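Local structure of 2-hydroxy-3-oxopropionate reductase (Polaromonas sp. JS666, 4DLL) at residues Leu197-Gly207 and Gln265-Thr275. The protein probably catalyses the NAD(P)H-dependent reduction of 2-hydroxy-3-oxopropionate (tartronate semialdehyde) to glycerate. Numbering follows the deposited sequence.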
ATOM      1  N   LEU A 197       8.802   6.831  16.314  1.00 27.89           N
ATOM      2  CA  LEU A 197       8.461   7.744  15.255  1.00 28.47           C
ATOM      3  C   LEU A 197       8.308   6.998  13.970  1.00 27.69           C
ATOM      4  O   LEU A 197       7.462   7.364  13.161  1.00 27.68           O
ATOM      5  CB  LEU A 197       9.535   8.809  15.146  1.00 29.92           C
ATOM      6  CG  LEU A 197       9.404   9.829  14.042  1.00 31.81           C
ATOM      7  CD1 LEU A 197       8.739  11.059  14.638  1.00 33.16           C
ATOM      8  CD2 LEU A 197      10.802  10.112  13.506  1.00 32.09           C
ATOM      9  N   THR A 198       9.174   5.992  13.733  1.00 27.14           N
ATOM     10  CA  THR A 198       9.065   5.202  12.480  1.00 24.96           C
ATOM     11  C   THR A 198       7.814   4.371  12.614  1.00 24.26           C
ATOM     12  O   THR A 198       7.070   4.218  11.690  1.00 23.92           O
ATOM     13  CB  THR A 198      10.331   4.347  12.219  1.00 24.41           C
ATOM     14  OG1 THR A 198      11.434   5.228  12.144  1.00 21.29           O
ATOM     15  CG2 THR A 198      10.275   3.587  10.907  1.00 21.80           C
ATOM     16  N   LYS A 199       7.588   3.839  13.811  1.00 24.18           N
ATOM     17  CA  LYS A 199       6.325   3.218  14.082  1.00 23.39           C
ATOM     18  C   LYS A 199       5.061   4.063  13.687  1.00 21.13           C
ATOM     19  O   LYS A 199       4.130   3.493  13.113  1.00 18.28           O
ATOM     20  CB  LYS A 199       6.230   2.629  15.457  1.00 22.50           C
ATOM     21  CG  LYS A 199       4.893   1.850  15.745  1.00 22.09           C
ATOM     22  CD  LYS A 199       4.595   0.555  14.849  1.00 19.54           C
ATOM     23  CE  LYS A 199       3.596  -0.398  15.574  1.00 20.65           C
ATOM     24  NZ  LYS A 199       2.962  -1.260  14.581  1.00 27.23           N
ATOM     25  N   LEU A 200       5.067   5.377  13.883  1.00 21.65           N
ATOM     26  CA  LEU A 200       3.805   6.162  13.667  1.00 21.68           C
ATOM     27  C   LEU A 200       3.725   6.439  12.157  1.00 20.63           C
ATOM     28  O   LEU A 200       2.658   6.354  11.575  1.00 21.42           O
ATOM     29  CB  LEU A 200       3.796   7.514  14.475  1.00 20.48           C
ATOM     30  CG  LEU A 200       3.693   7.491  15.983  1.00 24.60           C
ATOM     31  CD1 LEU A 200       4.066   8.880  16.708  1.00 23.24           C
ATOM     32  CD2 LEU A 200       2.320   6.927  16.412  1.00 21.51           C
ATOM     33  N   ALA A 201       4.873   6.698  11.495  1.00 19.36           N
ATOM     34  CA  ALA A 201       4.890   6.673  10.043  1.00 19.57           C
ATOM     35  C   ALA A 201       4.248   5.390   9.508  1.00 20.02           C
ATOM     36  O   ALA A 201       3.443   5.451   8.614  1.00 20.13           O
ATOM     37  CB  ALA A 201       6.367   6.882   9.451  1.00 19.09           C
ATOM     38  N   ASN A 202       4.616   4.223  10.031  1.00 21.23           N
ATOM     39  CA  ASN A 202       4.104   2.879   9.504  1.00 22.21           C
ATOM     40  C   ASN A 202       2.588   2.790   9.811  1.00 23.89           C
ATOM     41  O   ASN A 202       1.744   2.392   8.983  1.00 24.40           O
ATOM     42  CB  ASN A 202       4.852   1.853  10.346  1.00 22.15           C
ATOM     43  CG  ASN A 202       4.684   0.462   9.915  1.00 24.62           C
ATOM     44  OD1 ASN A 202       3.783  -0.267  10.384  1.00 24.24           O
ATOM     45  ND2 ASN A 202       5.637   0.024   9.076  1.00 15.19           N
ATOM     46  N   GLN A 203       2.189   3.249  10.986  1.00 23.87           N
ATOM     47  CA  GLN A 203       0.697   3.233  11.238  1.00 26.01           C
ATOM     48  C   GLN A 203      -0.161   4.236  10.385  1.00 26.30           C
ATOM     49  O   GLN A 203      -1.251   3.902   9.908  1.00 28.24           O
ATOM     50  CB  GLN A 203       0.387   3.346  12.744  1.00 24.46           C
ATOM     51  CG  GLN A 203       0.900   2.214  13.607  1.00 29.79           C
ATOM     52  CD  GLN A 203       0.828   0.820  12.924  1.00 38.83           C
ATOM     53  OE1 GLN A 203       1.794   0.377  12.265  1.00 37.62           O
ATOM     54  NE2 GLN A 203      -0.336   0.154  13.041  1.00 35.60           N
HETATM   55  N   MSE A 204       0.298   5.454  10.208  1.00 27.84           N
HETATM   56  CA  MSE A 204      -0.245   6.318   9.129  1.00 29.28           C
HETATM   57  C   MSE A 204      -0.417   5.589   7.801  1.00 27.80           C
HETATM   58  O   MSE A 204      -1.465   5.656   7.193  1.00 27.52           O
HETATM   59  CB  MSE A 204       0.721   7.483   8.869  1.00 28.80           C
HETATM   60  CG  MSE A 204       0.747   8.410   9.987  1.00 36.79           C
HETATM   61 SE   MSE A 204       2.199   9.731   9.971  1.00 49.75          SE
HETATM   62  CE  MSE A 204       2.524   9.442  11.831  1.00 46.61           C
ATOM     63  N   ILE A 205       0.640   4.959   7.292  1.00 26.96           N
ATOM     64  CA  ILE A 205       0.502   4.258   6.002  1.00 25.29           C
ATOM     65  C   ILE A 205      -0.483   3.114   6.117  1.00 25.27           C
ATOM     66  O   ILE A 205      -1.315   2.934   5.267  1.00 25.28           O
ATOM     67  CB  ILE A 205       1.870   3.697   5.452  1.00 26.78           C
ATOM     68  CG1 ILE A 205       2.888   4.814   5.205  1.00 22.77           C
ATOM     69  CG2 ILE A 205       1.638   2.813   4.210  1.00 21.37           C
ATOM     70  CD1 ILE A 205       4.234   4.216   4.614  1.00 26.02           C
ATOM     71  N   VAL A 206      -0.465   2.368   7.194  1.00 26.42           N
ATOM     72  CA  VAL A 206      -1.440   1.285   7.283  1.00 28.50           C
ATOM     73  C   VAL A 206      -2.879   1.880   7.392  1.00 28.56           C
ATOM     74  O   VAL A 206      -3.797   1.425   6.702  1.00 29.09           O
ATOM     75  CB  VAL A 206      -1.100   0.236   8.465  1.00 28.04           C
ATOM     76  CG1 VAL A 206      -2.266  -0.763   8.756  1.00 28.93           C
ATOM     77  CG2 VAL A 206       0.162  -0.509   8.199  1.00 29.27           C
ATOM     78  N   GLY A 207      -3.059   2.856   8.268  1.00 28.63           N
ATOM     79  CA  GLY A 207      -4.364   3.474   8.507  1.00 28.93           C
ATOM     80  C   GLY A 207      -4.960   4.121   7.276  1.00 29.55           C
ATOM     81  O   GLY A 207      -6.147   4.002   7.028  1.00 30.51           O
ATOM     82  N   GLN A 265      -5.978   1.622  16.130  1.00 35.61           N
ATOM     83  CA  GLN A 265      -5.585   2.414  14.954  1.00 36.03           C
ATOM     84  C   GLN A 265      -5.910   3.892  15.189  1.00 36.39           C
ATOM     85  O   GLN A 265      -5.109   4.748  14.795  1.00 36.94           O
ATOM     86  CB  GLN A 265      -6.207   1.893  13.663  1.00 34.75           C
ATOM     87  CG  GLN A 265      -5.735   2.639  12.397  1.00 35.76           C
ATOM     88  CD  GLN A 265      -4.328   2.250  11.921  1.00 33.40           C
ATOM     89  OE1 GLN A 265      -3.941   1.099  11.981  1.00 38.50           O
ATOM     90  NE2 GLN A 265      -3.595   3.199  11.419  1.00 35.00           N
ATOM     91  N   LEU A 266      -7.039   4.180  15.868  1.00 36.09           N
ATOM     92  CA  LEU A 266      -7.426   5.550  16.222  1.00 36.24           C
ATOM     93  C   LEU A 266      -6.341   6.188  17.073  1.00 36.77           C
ATOM     94  O   LEU A 266      -5.875   7.296  16.779  1.00 37.02           O
ATOM     95  CB  LEU A 266      -8.740   5.587  16.982  1.00 36.31           C
ATOM     96  CG  LEU A 266      -9.167   6.984  17.489  1.00 38.08           C
ATOM     97  CD1 LEU A 266      -9.465   8.022  16.350  1.00 33.77           C
ATOM     98  CD2 LEU A 266     -10.358   6.852  18.461  1.00 35.44           C
ATOM     99  N   LYS A 267      -5.909   5.453  18.091  1.00 36.31           N
ATOM    100  CA  LYS A 267      -4.836   5.878  18.946  1.00 36.40           C
ATOM    101  C   LYS A 267      -3.577   6.099  18.106  1.00 36.97           C
ATOM    102  O   LYS A 267      -2.887   7.115  18.286  1.00 38.99           O
ATOM    103  CB  LYS A 267      -4.643   4.832  20.081  1.00 36.29           C
ATOM    104  CG  LYS A 267      -3.587   5.164  21.146  1.00 39.93           C
ATOM    105  CD  LYS A 267      -2.934   3.875  21.827  1.00 44.56           C
ATOM    106  CE  LYS A 267      -2.811   2.597  20.925  1.00 46.19           C
ATOM    107  NZ  LYS A 267      -1.695   2.593  19.879  1.00 42.69           N
ATOM    108  N   ASP A 268      -3.251   5.195  17.190  1.00 36.28           N
ATOM    109  CA  ASP A 268      -2.055   5.431  16.373  1.00 37.44           C
ATOM    110  C   ASP A 268      -2.214   6.745  15.628  1.00 36.18           C
ATOM    111  O   ASP A 268      -1.301   7.529  15.609  1.00 36.37           O
ATOM    112  CB  ASP A 268      -1.717   4.306  15.346  1.00 37.89           C
ATOM    113  CG  ASP A 268      -1.636   2.914  15.955  1.00 40.71           C
ATOM    114  OD1 ASP A 268      -1.143   2.738  17.122  1.00 44.68           O
ATOM    115  OD2 ASP A 268      -2.070   1.973  15.221  1.00 43.49           O
HETATM  116  N   MSE A 269      -3.364   6.980  15.019  1.00 35.72           N
HETATM  117  CA  MSE A 269      -3.620   8.278  14.333  1.00 36.54           C
HETATM  118  C   MSE A 269      -3.452   9.498  15.272  1.00 34.68           C
HETATM  119  O   MSE A 269      -2.767  10.434  14.923  1.00 32.65           O
HETATM  120  CB  MSE A 269      -5.011   8.322  13.638  1.00 37.98           C
HETATM  121  CG  MSE A 269      -5.326   7.172  12.657  1.00 44.90           C
HETATM  122 SE   MSE A 269      -3.989   6.903  11.141  1.00 61.02          SE
HETATM  123  CE  MSE A 269      -2.573   5.932  12.089  1.00 55.74           C
ATOM    124  N   ARG A 270      -4.052   9.432  16.465  1.00 34.30           N
ATOM    125  CA  ARG A 270      -3.987  10.492  17.469  1.00 33.77           C
ATOM    126  C   ARG A 270      -2.561  10.757  17.943  1.00 32.28           C
ATOM    127  O   ARG A 270      -2.107  11.902  17.945  1.00 31.08           O
ATOM    128  CB  ARG A 270      -4.890  10.171  18.676  1.00 34.23           C
ATOM    129  CG  ARG A 270      -6.345   9.870  18.351  1.00 36.56           C
ATOM    130  CD  ARG A 270      -7.179  11.107  18.502  1.00 43.32           C
ATOM    131  NE  ARG A 270      -8.617  10.925  18.300  1.00 45.52           N
ATOM    132  CZ  ARG A 270      -9.484  10.435  19.188  1.00 45.51           C
ATOM    133  NH1 ARG A 270      -9.116  10.031  20.397  1.00 46.78           N
ATOM    134  NH2 ARG A 270     -10.749  10.355  18.849  1.00 45.37           N
ATOM    135  N   ASN A 271      -1.840   9.710  18.331  1.00 31.80           N
ATOM    136  CA  ASN A 271      -0.407   9.875  18.607  1.00 32.49           C
ATOM    137  C   ASN A 271       0.417  10.448  17.461  1.00 31.46           C
ATOM    138  O   ASN A 271       1.396  11.147  17.684  1.00 32.12           O
ATOM    139  CB  ASN A 271       0.219   8.566  19.071  1.00 34.08           C
ATOM    140  CG  ASN A 271      -0.263   8.201  20.402  1.00 33.36           C
ATOM    141  OD1 ASN A 271      -0.548   9.076  21.186  1.00 39.93           O
ATOM    142  ND2 ASN A 271      -0.417   6.935  20.660  1.00 34.85           N
ATOM    143  N   ALA A 272       0.024  10.166  16.243  1.00 30.41           N
ATOM    144  CA  ALA A 272       0.821  10.643  15.081  1.00 31.17           C
ATOM    145  C   ALA A 272       0.543  12.132  14.928  1.00 31.46           C
ATOM    146  O   ALA A 272       1.430  12.912  14.571  1.00 30.63           O
ATOM    147  CB  ALA A 272       0.434   9.952  13.842  1.00 29.74           C
ATOM    148  N   LEU A 273      -0.699  12.510  15.227  1.00 31.90           N
ATOM    149  CA  LEU A 273      -1.093  13.887  15.090  1.00 32.02           C
ATOM    150  C   LEU A 273      -0.541  14.774  16.222  1.00 31.17           C
ATOM    151  O   LEU A 273      -0.147  15.903  15.951  1.00 32.03           O
ATOM    152  CB  LEU A 273      -2.611  14.006  14.921  1.00 32.32           C
ATOM    153  CG  LEU A 273      -3.210  13.556  13.597  1.00 32.42           C
ATOM    154  CD1 LEU A 273      -4.686  13.845  13.635  1.00 34.72           C
ATOM    155  CD2 LEU A 273      -2.548  14.207  12.313  1.00 31.38           C
ATOM    156  N   ALA A 274      -0.438  14.230  17.436  1.00 30.64           N
ATOM    157  CA  ALA A 274       0.164  14.878  18.597  1.00 29.02           C
ATOM    158  C   ALA A 274       1.637  15.090  18.392  1.00 29.95           C
ATOM    159  O   ALA A 274       2.219  16.158  18.711  1.00 29.82           O
ATOM    160  CB  ALA A 274      -0.051  14.058  19.842  1.00 28.01           C
ATOM    161  N   THR A 275       2.261  14.067  17.851  1.00 28.87           N
ATOM    162  CA  THR A 275       3.646  14.195  17.433  1.00 28.40           C
ATOM    163  C   THR A 275       3.775  15.210  16.349  1.00 27.79           C
ATOM    164  O   THR A 275       4.722  16.014  16.361  1.00 29.32           O
ATOM    165  CB  THR A 275       4.223  12.828  16.982  1.00 27.04           C
ATOM    166  OG1 THR A 275       4.122  11.968  18.104  1.00 29.57           O
ATOM    167  CG2 THR A 275       5.679  12.939  16.576  1.00 25.64           C
TER
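The side-chain amide of Q265 reaches across to the backbone of the facing helix: its NE2 donates to Q203 O at 2.9 Å, although that carbonyl already accepts the helical bond from G207 N. NE2 approaches from above the carbonyl plane, 47° out of it, while the oxygen lies close to the plane of the Q265 amide. With CG anti to the backbone N (chi1 -176°) and a bend at chi2, the Q265 chain lays this amide against G207, which has no side chain and whose CA is 3.0 Å from NE2. The methyl CE of M269 packs 3.3 Å from the same Q203 O. Next along, Q203 and D268 lie CB against CB, and Q203 NE2 adds a weak hydrogen bond to D268 OD2 (3.3 Å), amide and carboxylate planes nearly perpendicular. D268 OD1 is held by K267 in a salt bridge. Further on, L200 is a knob among D268, N271, A272 and T275, its CD1 3.4 Å from T275 OG1, which itself donates to N271 O. A leucine in place of Q265 would probably leave Q203 O with its helical donor alone. Segments 197-207 and 265-275, crossing at -125° in the all-helical domain, thus combine knob-into-hole packing at one end with side-chain hydrogen bonds at the other, where the Q265 bond probably does most to set the register and the weak one supplements it.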